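Long-range contacts in protein SeqA (Vibrio cholerae, PDB 3SK7), which negatively regulates the initiation of DNA replication, very probably by binding pairs of hemimethylated GATC sequences at the chromosomal origin: residues L34-A45 with Q97-P105; V54-L63 with P72-I83. All coordinates share one frame; numbering follows the deposited sequence. Where two conformers were deposited one is given.

Interaction 2 is nested along the chain inside the loop that interaction 1 closes: helix 39-47 leads on to strand 56-57, and strand 81-82 is followed by helix 88-101. The two centres lie about 15 Å apart, and they meet where helices 23-37 and 39-47 touch the turn that joins strands 73-74 and 81-82. Phe42 CE1 is 3.7 Å from Phe80 CD2. Close by, His35 ND1 comes to 3.6 Å from Thr78 CG2 and the imidazole also touches Pro79. Interaction 1 thus joins helices to each other, interaction 2 adds strand 56-57 to strand 81-82 and sets helix 60-66 beside them, and Phe42 and His35 tie the two together within the SeqA C-terminal domain.

Interaction 1 (L34-A45 with Q97-P105); sequences LHRIDSASFSEA and QVMVRMGFP
Met102 reaches into the bend between helices 23-37 and 39-47, its methyl CE 3.6 Å from Leu34 O and also against the CB atoms of Asp38, Ser41 and Phe42. With CG anti to its own carbonyl carbon (chi1 -70°) and the chain bending at the thioether, SD comes to the edge of the Phe42 ring, 5.5 Å from the centroid, a Met-aromatic contact. Both Leu34 methyls reach Met99 CG, CD1 at 3.8 Å, and CD2 also meets Phe104 CE2 at 3.7 Å. Val98 CG1 packs among Leu34, Phe42 and Ala45. Toward the surface, Arg101 grips Glu44 side-on in a two-pronged salt bridge, NE to OE1 at 3.1 Å and NH1 to OE2 at 2.9 Å. Both bonds are nearly straight and use the syn sides of a carboxylate only 17° from the guanidinium plane.

Behind this shell, Asp38 N-caps helix 39-47 through OD1, which accepts from Ser41 N at 3.0 Å, and its OD2 pairs with Lys4. A water bonds to Ser41 OG and donates to Met102 O. Gly103, with positive phi, closes a Schellman motif after helix 88-101 and lets the chain turn, and Phe104 comes to face Leu34. The axes of 39-45 and 97-101 cross at 124°, 9.1 Å apart; helix 3-12 packs on Leu34 and Ile37, and helix 106-114 on Met99 and Phe104.

Interaction 2 (V54-L63 with P72-I83); sequences VYFADNEQTL and PKAIPNTPFWVI
Pro72 rests its ring against helix 60-66, CB 3.7 Å from Leu63 CD1 and CG near Glu60 CG, while a water donates both to Pro72 O and to Glu60 OE2. Ile75 then sends CD1 to the edge of the Phe56 ring and opens a type II turn that closes at Thr78, whose OG1 donates to Ile75 O and accepts from Phe80 N in an ST turn. The Phe80 ring edge faces Ala57 O. Trp81 and Ala57 form an antiparallel hydrogen-bonded pair: Trp81 N donates to Ala57 O at 2.8 Å and Trp81 O accepts from Ala57 N at 3.1 Å. Over one indole face sits Glu60 CB, 3.6 Å from the centroid of the six-membered ring in a CH-pi contact; Ala74 CB covers the opposite face. Val82 and Phe56, a non-hydrogen-bonded pair, run their side chains side by side, Val82 CG2 3.4 Å from Phe56 CE2. Ile83 N donates to Tyr55 O at 3.0 Å; with CG1 between backbone N and carbonyl carbon (chi1 70°), Ile83 CD1 lands at the Tyr55 ring edge. Strand 81-82 is central, flanked by 56-57 and 73-74; helix 88-101 packs on Tyr55 and Val82, helix 23-37 on Ile75, and helix 39-47 on Phe56 and Phe80.

Interaction 1 (L34-A45 with Q97-P105)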
# COMPACT_ATOMS: atom_id res chain seq x y z
N LEU A 34 -6.48 1.10 -1.36
CA LEU A 34 -6.35 2.53 -1.06
C LEU A 34 -6.48 3.34 -2.33
O LEU A 34 -7.14 4.40 -2.35
CB LEU A 34 -5.01 2.82 -0.38
CG LEU A 34 -4.92 2.33 1.07
CD1 LEU A 34 -3.49 2.36 1.52
CD2 LEU A 34 -5.75 3.17 2.00
N HIS A 35 -5.85 2.86 -3.40
CA HIS A 35 -5.97 3.55 -4.68
C HIS A 35 -7.40 3.54 -5.22
O HIS A 35 -7.88 4.54 -5.75
CB HIS A 35 -5.02 2.93 -5.69
CG HIS A 35 -5.12 3.51 -7.07
ND1 HIS A 35 -5.94 2.98 -8.03
CD2 HIS A 35 -4.49 4.57 -7.63
CE1 HIS A 35 -5.81 3.69 -9.15
NE2 HIS A 35 -4.94 4.65 -8.93
N ARG A 36 -8.07 2.41 -5.11
CA ARG A 36 -9.46 2.29 -5.52
C ARG A 36 -10.36 3.27 -4.77
O ARG A 36 -11.25 3.91 -5.37
CB ARG A 36 -9.95 0.86 -5.28
CG ARG A 36 -11.39 0.66 -5.69
CD ARG A 36 -11.77 -0.81 -5.73
NE ARG A 36 -11.68 -1.47 -4.43
CZ ARG A 36 -12.56 -1.32 -3.44
NH1 ARG A 36 -12.40 -1.98 -2.29
NH2 ARG A 36 -13.61 -0.51 -3.59
N ILE A 37 -10.13 3.39 -3.46
CA ILE A 37 -10.95 4.25 -2.62
C ILE A 37 -10.82 5.73 -2.96
O ILE A 37 -11.82 6.47 -2.94
CB ILE A 37 -10.59 4.04 -1.11
CG1 ILE A 37 -11.11 2.70 -0.64
CG2 ILE A 37 -11.15 5.17 -0.26
CD1 ILE A 37 -10.56 2.32 0.70
N ASP A 38 -9.60 6.19 -3.24
CA ASP A 38 -9.39 7.60 -3.57
C ASP A 38 -8.08 7.72 -4.37
O ASP A 38 -7.01 7.90 -3.81
CB ASP A 38 -9.33 8.46 -2.31
CG ASP A 38 -9.32 9.94 -2.61
OD1 ASP A 38 -8.90 10.34 -3.73
OD2 ASP A 38 -9.71 10.71 -1.70
N SER A 39 -8.19 7.62 -5.69
CA SER A 39 -7.00 7.55 -6.52
C SER A 39 -6.20 8.85 -6.45
O SER A 39 -4.97 8.81 -6.43
CB SER A 39 -7.38 7.19 -7.94
OG SER A 39 -8.21 8.19 -8.48
N ALA A 40 -6.88 9.98 -6.37
CA ALA A 40 -6.18 11.27 -6.34
C ALA A 40 -5.35 11.44 -5.08
O ALA A 40 -4.19 11.87 -5.13
CB ALA A 40 -7.19 12.41 -6.45
N SER A 41 -5.96 11.10 -3.94
CA SER A 41 -5.29 11.17 -2.66
C SER A 41 -4.12 10.17 -2.59
O SER A 41 -3.02 10.49 -2.11
CB SER A 41 -6.32 10.87 -1.57
OG SER A 41 -5.75 10.99 -0.32
N PHE A 42 -4.36 8.97 -3.10
CA PHE A 42 -3.32 7.94 -3.15
C PHE A 42 -2.14 8.39 -4.00
O PHE A 42 -0.97 8.24 -3.60
CB PHE A 42 -3.88 6.63 -3.70
CG PHE A 42 -2.88 5.51 -3.74
CD1 PHE A 42 -2.11 5.29 -4.88
CD2 PHE A 42 -2.72 4.67 -2.65
CE1 PHE A 42 -1.21 4.26 -4.90
CE2 PHE A 42 -1.83 3.62 -2.70
CZ PHE A 42 -1.09 3.42 -3.81
N SER A 43 -2.45 8.95 -5.17
CA SER A 43 -1.42 9.44 -6.09
C SER A 43 -0.55 10.49 -5.40
O SER A 43 0.70 10.43 -5.46
CB SER A 43 -2.05 10.02 -7.35
OG SER A 43 -1.05 10.50 -8.25
N GLU A 44 -1.20 11.45 -4.75
CA GLU A 44 -0.44 12.51 -4.09
C GLU A 44 0.45 11.91 -3.00
O GLU A 44 1.62 12.31 -2.84
CB GLU A 44 -1.36 13.57 -3.47
CG GLU A 44 -0.60 14.83 -3.02
CD GLU A 44 0.08 14.70 -1.66
OE1 GLU A 44 -0.35 13.89 -0.79
OE2 GLU A 44 1.09 15.42 -1.47
N ALA A 45 -0.10 10.98 -2.23
CA ALA A 45 0.61 10.43 -1.09
C ALA A 45 1.80 9.58 -1.46
O ALA A 45 2.76 9.49 -0.68
CB ALA A 45 -0.35 9.65 -0.23
N GLN A 97 2.56 5.56 6.36
CA GLN A 97 2.91 6.85 5.78
C GLN A 97 1.88 7.27 4.75
O GLN A 97 1.38 8.45 4.73
CB GLN A 97 4.29 6.80 5.13
CG GLN A 97 5.44 6.77 6.13
CD GLN A 97 6.77 6.35 5.54
OE1 GLN A 97 6.98 6.38 4.32
NE2 GLN A 97 7.69 5.96 6.42
N VAL A 98 1.52 6.33 3.88
CA VAL A 98 0.53 6.62 2.86
C VAL A 98 -0.84 6.97 3.48
O VAL A 98 -1.49 7.96 3.09
CB VAL A 98 0.39 5.43 1.90
CG1 VAL A 98 -0.82 5.58 1.00
CG2 VAL A 98 1.65 5.27 1.05
N MET A 99 -1.29 6.15 4.42
CA MET A 99 -2.61 6.32 4.97
C MET A 99 -2.70 7.59 5.82
O MET A 99 -3.72 8.26 5.81
CB MET A 99 -3.02 5.11 5.81
CG MET A 99 -3.35 3.89 4.97
SD MET A 99 -4.06 2.51 5.89
CE MET A 99 -5.67 3.17 6.21
N VAL A 100 -1.63 7.92 6.54
CA VAL A 100 -1.61 9.17 7.29
C VAL A 100 -1.74 10.36 6.35
O VAL A 100 -2.53 11.30 6.62
CB VAL A 100 -0.31 9.30 8.11
CG1 VAL A 100 -0.13 10.71 8.59
CG2 VAL A 100 -0.34 8.37 9.30
N ARG A 101 -0.99 10.34 5.26
CA ARG A 101 -1.05 11.43 4.30
C ARG A 101 -2.41 11.54 3.60
O ARG A 101 -2.87 12.65 3.28
CB ARG A 101 0.06 11.29 3.29
CG ARG A 101 0.13 12.39 2.31
CD ARG A 101 0.57 13.68 2.97
NE ARG A 101 0.93 14.63 1.94
CZ ARG A 101 1.73 15.67 2.13
NH1 ARG A 101 1.99 16.45 1.11
NH2 ARG A 101 2.24 15.91 3.33
N MET A 102 -3.05 10.40 3.38
CA MET A 102 -4.38 10.40 2.79
C MET A 102 -5.48 10.84 3.76
O MET A 102 -6.62 10.99 3.35
CB MET A 102 -4.72 8.99 2.27
CG MET A 102 -3.94 8.54 1.04
SD MET A 102 -4.37 6.87 0.49
CE MET A 102 -5.99 7.12 -0.22
N GLY A 103 -5.12 11.01 5.03
CA GLY A 103 -6.04 11.56 6.01
C GLY A 103 -6.80 10.57 6.88
O GLY A 103 -7.76 10.97 7.56
N PHE A 104 -6.38 9.31 6.86
CA PHE A 104 -7.04 8.32 7.69
C PHE A 104 -6.72 8.54 9.17
O PHE A 104 -5.63 8.96 9.55
CB PHE A 104 -6.62 6.92 7.29
CG PHE A 104 -7.22 6.44 6.00
CD1 PHE A 104 -8.40 5.74 5.99
CD2 PHE A 104 -6.58 6.67 4.80
CE1 PHE A 104 -8.94 5.27 4.81
CE2 PHE A 104 -7.11 6.21 3.61
CZ PHE A 104 -8.30 5.50 3.63
N PRO A 105 -7.68 8.25 10.03
CA PRO A 105 -7.45 8.27 11.47
C PRO A 105 -6.60 7.08 11.91
O PRO A 105 -6.60 6.03 11.25
CB PRO A 105 -8.85 8.17 12.05
CG PRO A 105 -9.65 7.49 10.98
CD PRO A 105 -9.06 7.95 9.68
O HOH W 1 -8.11 9.97 1.23

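Interaction 2 (V54-L63 with P72-I83)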
# COMPACT_ATOMS: atom_id res chain seq x y z
N VAL A 54 13.00 6.70 -2.27
CA VAL A 54 11.81 6.57 -3.11
C VAL A 54 11.25 5.17 -2.92
O VAL A 54 11.96 4.19 -3.10
CB VAL A 54 12.16 6.77 -4.62
CG1 VAL A 54 10.92 6.67 -5.50
CG2 VAL A 54 12.79 8.12 -4.82
N TYR A 55 9.97 5.10 -2.58
CA TYR A 55 9.29 3.84 -2.42
C TYR A 55 8.37 3.51 -3.58
O TYR A 55 8.18 2.34 -3.90
CB TYR A 55 8.46 3.86 -1.13
CG TYR A 55 9.26 3.84 0.13
CD1 TYR A 55 10.26 2.91 0.32
CD2 TYR A 55 8.99 4.72 1.15
CE1 TYR A 55 11.01 2.88 1.50
CE2 TYR A 55 9.72 4.70 2.34
CZ TYR A 55 10.73 3.77 2.49
OH TYR A 55 11.47 3.73 3.65
N PHE A 56 7.78 4.53 -4.19
CA PHE A 56 6.78 4.37 -5.23
C PHE A 56 7.20 5.10 -6.50
O PHE A 56 7.88 6.15 -6.44
CB PHE A 56 5.45 4.94 -4.79
CG PHE A 56 4.88 4.27 -3.57
CD1 PHE A 56 5.09 4.77 -2.31
CD2 PHE A 56 4.11 3.12 -3.71
CE1 PHE A 56 4.58 4.12 -1.19
CE2 PHE A 56 3.58 2.48 -2.61
CZ PHE A 56 3.81 2.98 -1.35
N ALA A 57 6.73 4.58 -7.62
CA ALA A 57 6.88 5.25 -8.89
C ALA A 57 5.71 4.90 -9.79
O ALA A 57 4.92 4.03 -9.46
CB ALA A 57 8.20 4.89 -9.56
N ASP A 58 5.63 5.55 -10.95
CA ASP A 58 4.64 5.18 -11.97
C ASP A 58 5.22 4.30 -13.06
O ASP A 58 4.58 4.03 -14.07
CB ASP A 58 3.92 6.41 -12.55
CG ASP A 58 4.75 7.16 -13.55
OD1 ASP A 58 5.99 6.99 -13.56
OD2 ASP A 58 4.17 7.96 -14.32
N ASN A 59 6.42 3.78 -12.81
CA ASN A 59 7.07 2.85 -13.73
C ASN A 59 8.21 2.09 -13.05
O ASN A 59 8.76 2.55 -12.07
CB ASN A 59 7.58 3.59 -14.95
CG ASN A 59 8.76 4.50 -14.63
OD1 ASN A 59 9.90 4.11 -14.78
ND2 ASN A 59 8.46 5.70 -14.12
N GLU A 60 8.54 0.92 -13.58
CA GLU A 60 9.55 0.04 -12.98
C GLU A 60 10.96 0.66 -13.00
O GLU A 60 11.73 0.53 -12.04
CB GLU A 60 9.56 -1.28 -13.75
CG GLU A 60 10.53 -2.29 -13.22
CD GLU A 60 10.47 -3.62 -13.95
OE1 GLU A 60 9.97 -3.68 -15.10
OE2 GLU A 60 10.94 -4.59 -13.35
N GLN A 61 11.29 1.31 -14.10
CA GLN A 61 12.65 1.76 -14.32
C GLN A 61 13.10 2.81 -13.31
O GLN A 61 14.24 2.80 -12.87
CB GLN A 61 12.82 2.31 -15.73
CG GLN A 61 14.26 2.72 -16.05
CD GLN A 61 15.26 1.57 -15.87
OE1 GLN A 61 15.17 0.54 -16.53
NE2 GLN A 61 16.21 1.75 -14.95
N THR A 62 12.20 3.71 -12.97
CA THR A 62 12.52 4.74 -11.99
C THR A 62 12.99 4.10 -10.68
O THR A 62 13.93 4.57 -10.00
CB THR A 62 11.31 5.64 -11.72
OG1 THR A 62 11.03 6.43 -12.88
CG2 THR A 62 11.57 6.54 -10.53
N LEU A 63 12.34 3.00 -10.31
CA LEU A 63 12.70 2.35 -9.08
C LEU A 63 13.99 1.57 -9.22
O LEU A 63 14.80 1.50 -8.28
CB LEU A 63 11.57 1.44 -8.58
CG LEU A 63 10.29 2.16 -8.19
CD1 LEU A 63 9.24 1.12 -7.76
CD2 LEU A 63 10.54 3.17 -7.10
N PRO A 72 11.21 -3.94 -7.67
CA PRO A 72 9.93 -3.26 -7.87
C PRO A 72 8.85 -4.22 -8.38
O PRO A 72 9.13 -5.10 -9.22
CB PRO A 72 10.28 -2.20 -8.91
CG PRO A 72 11.51 -2.65 -9.53
CD PRO A 72 12.27 -3.39 -8.52
N LYS A 73 7.63 -4.00 -7.90
CA LYS A 73 6.48 -4.77 -8.35
C LYS A 73 5.29 -3.84 -8.65
O LYS A 73 5.08 -2.85 -7.95
CB LYS A 73 6.08 -5.76 -7.26
CG LYS A 73 5.07 -6.82 -7.66
CD LYS A 73 4.84 -7.79 -6.50
CE LYS A 73 4.15 -9.06 -6.96
NZ LYS A 73 4.05 -10.02 -5.83
N ALA A 74 4.50 -4.19 -9.65
CA ALA A 74 3.33 -3.42 -10.00
C ALA A 74 2.24 -3.62 -8.97
O ALA A 74 2.00 -4.76 -8.52
CB ALA A 74 2.83 -3.82 -11.37
N ILE A 75 1.63 -2.52 -8.58
CA ILE A 75 0.47 -2.58 -7.69
C ILE A 75 -0.78 -2.85 -8.53
O ILE A 75 -1.17 -2.06 -9.36
CB ILE A 75 0.30 -1.28 -6.90
CG1 ILE A 75 1.55 -1.00 -6.09
CG2 ILE A 75 -0.88 -1.39 -5.95
CD1 ILE A 75 1.57 0.39 -5.44
N PRO A 76 -1.38 -4.02 -8.33
CA PRO A 76 -2.47 -4.42 -9.22
C PRO A 76 -3.62 -3.41 -9.32
O PRO A 76 -3.99 -2.78 -8.32
CB PRO A 76 -2.98 -5.72 -8.57
CG PRO A 76 -1.81 -6.27 -7.87
CD PRO A 76 -1.06 -5.05 -7.34
N ASN A 77 -4.13 -3.25 -10.54
CA ASN A 77 -5.24 -2.36 -10.81
C ASN A 77 -4.89 -0.90 -10.55
O ASN A 77 -5.75 -0.07 -10.30
CB ASN A 77 -6.47 -2.78 -10.00
CG ASN A 77 -6.92 -4.18 -10.35
OD1 ASN A 77 -7.15 -5.01 -9.48
ND2 ASN A 77 -7.04 -4.44 -11.64
N THR A 78 -3.61 -0.60 -10.63
CA THR A 78 -3.13 0.78 -10.53
C THR A 78 -2.03 0.99 -11.55
O THR A 78 -1.49 0.04 -12.09
CB THR A 78 -2.55 1.17 -9.12
OG1 THR A 78 -1.20 0.79 -9.05
CG2 THR A 78 -3.30 0.55 -7.99
N PRO A 79 -1.66 2.26 -11.78
CA PRO A 79 -0.54 2.58 -12.66
C PRO A 79 0.80 2.65 -11.92
O PRO A 79 1.81 3.03 -12.50
CB PRO A 79 -0.91 3.97 -13.18
CG PRO A 79 -1.70 4.57 -12.11
CD PRO A 79 -2.47 3.44 -11.48
N PHE A 80 0.80 2.30 -10.65
CA PHE A 80 1.96 2.47 -9.79
C PHE A 80 2.75 1.20 -9.52
O PHE A 80 2.23 0.08 -9.70
CB PHE A 80 1.53 3.14 -8.47
CG PHE A 80 0.90 4.49 -8.67
CD1 PHE A 80 1.64 5.58 -9.10
CD2 PHE A 80 -0.46 4.67 -8.49
CE1 PHE A 80 1.06 6.81 -9.29
CE2 PHE A 80 -1.03 5.92 -8.71
CZ PHE A 80 -0.25 6.97 -9.12
N TRP A 81 3.99 1.39 -9.08
CA TRP A 81 4.95 0.37 -8.72
C TRP A 81 5.48 0.69 -7.34
O TRP A 81 5.51 1.87 -6.93
CB TRP A 81 6.13 0.37 -9.70
CG TRP A 81 5.76 -0.11 -11.08
CD1 TRP A 81 4.97 0.52 -12.00
CD2 TRP A 81 6.15 -1.35 -11.67
NE1 TRP A 81 4.85 -0.26 -13.14
CE2 TRP A 81 5.55 -1.42 -12.95
CE3 TRP A 81 6.94 -2.41 -11.25
CZ2 TRP A 81 5.73 -2.51 -13.80
CZ3 TRP A 81 7.13 -3.48 -12.09
CH2 TRP A 81 6.53 -3.52 -13.35
N VAL A 82 5.89 -0.35 -6.62
CA VAL A 82 6.45 -0.19 -5.27
C VAL A 82 7.65 -1.08 -5.08
O VAL A 82 7.72 -2.16 -5.66
CB VAL A 82 5.36 -0.45 -4.21
CG1 VAL A 82 4.88 -1.90 -4.22
CG2 VAL A 82 5.83 -0.10 -2.83
N ILE A 83 8.62 -0.63 -4.29
CA ILE A 83 9.76 -1.46 -3.96
C ILE A 83 9.36 -2.54 -2.93
O ILE A 83 8.55 -2.30 -2.02
CB ILE A 83 10.97 -0.65 -3.48
CG1 ILE A 83 10.73 -0.04 -2.11
CG2 ILE A 83 11.31 0.44 -4.51
CD1 ILE A 83 11.96 0.64 -1.55
O HOH W 2 11.21 -5.80 -10.96